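Local atomic coordinates of tyrosine--tRNA ligase, mitochondrial (Emericella nidulans, PDB entry 5IHX), a protein that probably attaches L-tyrosine to mitochondrial tRNA(Tyr) at the expense of ATP, as a class I aminoacyl-tRNA synthetase. Residues L85-M88 with V89-W92. Numbering follows the deposited sequence.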
loop_
_atom_site.group_PDB
_atom_site.type_symbol
_atom_site.label_atom_id
_atom_site.label_comp_id
_atom_site.label_asym_id
_atom_site.label_seq_id
_atom_site.Cartn_x
_atom_site.Cartn_y
_atom_site.Cartn_z
ATOM N N LEU A 85 -15.001 10.215 24.915
ATOM C CA LEU A 85 -14.324 11.465 25.269
ATOM C C LEU A 85 -13.861 12.260 24.043
ATOM O O LEU A 85 -14.042 13.476 24.001
ATOM C CB LEU A 85 -13.144 11.205 26.211
ATOM C CG LEU A 85 -13.500 10.666 27.605
ATOM C CD1 LEU A 85 -12.281 10.688 28.516
ATOM C CD2 LEU A 85 -14.666 11.418 28.244
ATOM N N PRO A 86 -13.270 11.590 23.041
ATOM C CA PRO A 86 -12.961 12.362 21.831
ATOM C C PRO A 86 -14.207 12.981 21.193
ATOM O O PRO A 86 -14.132 14.058 20.602
ATOM C CB PRO A 86 -12.333 11.321 20.903
ATOM C CG PRO A 86 -11.754 10.306 21.815
ATOM C CD PRO A 86 -12.690 10.236 22.990
ATOM N N PHE A 87 -15.345 12.309 21.316
ATOM C CA PHE A 87 -16.582 12.830 20.743
ATOM C C PHE A 87 -17.221 13.881 21.649
ATOM O O PHE A 87 -17.979 14.729 21.178
ATOM C CB PHE A 87 -17.553 11.689 20.441
ATOM C CG PHE A 87 -17.043 10.743 19.390
ATOM C CD1 PHE A 87 -16.795 11.196 18.106
ATOM C CD2 PHE A 87 -16.823 9.408 19.675
ATOM C CE1 PHE A 87 -16.320 10.343 17.130
ATOM C CE2 PHE A 87 -16.351 8.546 18.700
ATOM C CZ PHE A 87 -16.104 9.015 17.425
ATOM N N MET A 88 -16.914 13.834 22.942
ATOM C CA MET A 88 -17.300 14.917 23.839
ATOM C C MET A 88 -16.554 16.186 23.427
ATOM O O MET A 88 -17.100 17.289 23.496
ATOM C CB MET A 88 -17.001 14.570 25.300
ATOM C CG MET A 88 -17.832 13.424 25.866
ATOM S SD MET A 88 -19.616 13.681 25.776
ATOM C CE MET A 88 -19.794 15.253 26.617
ATOM N N VAL A 89 -15.302 16.029 23.003
ATOM C CA VAL A 89 -14.520 17.158 22.498
ATOM C C VAL A 89 -15.165 17.748 21.244
ATOM O O VAL A 89 -15.265 18.968 21.110
ATOM C CB VAL A 89 -13.061 16.744 22.191
ATOM C CG1 VAL A 89 -12.326 17.835 21.417
ATOM C CG2 VAL A 89 -12.318 16.427 23.479
ATOM N N LEU A 90 -15.601 16.884 20.331
ATOM C CA LEU A 90 -16.248 17.345 19.106
ATOM C C LEU A 90 -17.602 17.982 19.413
ATOM O O LEU A 90 -18.010 18.939 18.756
ATOM C CB LEU A 90 -16.430 16.195 18.110
ATOM C CG LEU A 90 -15.179 15.521 17.542
ATOM C CD1 LEU A 90 -15.575 14.522 16.463
ATOM C CD2 LEU A 90 -14.180 16.534 16.996
ATOM N N ALA A 91 -18.295 17.447 20.413
ATOM C CA ALA A 91 -19.568 18.010 20.842
ATOM C C ALA A 91 -19.372 19.451 21.295
ATOM O O ALA A 91 -20.120 20.346 20.903
ATOM C CB ALA A 91 -20.175 17.177 21.958
ATOM N N TRP A 92 -18.357 19.669 22.124
ATOM C CA TRP A 92 -18.018 21.013 22.569
ATOM C C TRP A 92 -17.649 21.891 21.382
ATOM O O TRP A 92 -18.110 23.029 21.272
ATOM C CB TRP A 92 -16.868 20.974 23.574
ATOM C CG TRP A 92 -17.306 20.682 24.972
ATOM C CD1 TRP A 92 -16.939 19.619 25.744
ATOM C CD2 TRP A 92 -18.199 21.467 25.770
ATOM N NE1 TRP A 92 -17.542 19.698 26.975
ATOM C CE2 TRP A 92 -18.320 20.825 27.016
ATOM C CE3 TRP A 92 -18.900 22.657 25.554
ATOM C CZ2 TRP A 92 -19.118 21.328 28.041
ATOM C CZ3 TRP A 92 -19.691 23.157 26.572
ATOM C CH2 TRP A 92 -19.795 22.492 27.798
#
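M88 and W92 meet one turn apart in helix 84-95, where the amide N of W92 donates to O of M88 over 3.0 Å with an N-H...O angle of 165°. CD1 of the W92 indole approaches the same M88 O obliquely, to 3.2 Å. It is thus the carbonyl of M88 that makes its contact with the next turn, through W92, and the thioether takes no part in it.

V89 closes the preceding turn, its N-H hydrogen-bonding to O of L85 at 3.0 Å. A chi1 of 169° sets CG2 of V89 beside its own backbone N, 3.5 Å from O of L85. CB of V89 also rests 3.3 Å from O of P86, the carbonyl that accepts the N-H of L90.

F87 contributes through both backbone and ring. Its carbonyl O holds the N-H of A91 in a hydrogen bond of 2.8 Å from A91 N. The side chains of F87 and L90 run side by side in the same direction, with CD1 of F87 3.9 Å from CD1 of L90.

The helix is the crossover of the beta-alpha-beta unit of strands 68-72 and 100-104, part of the Rossmann-type catalytic domain of class I synthetases. L90 and V89 pack on I68 and F87 on V72 and F102, while W92 reaches F37, H40 and R44 of helix 37-44, and L85 touches helix 321-331.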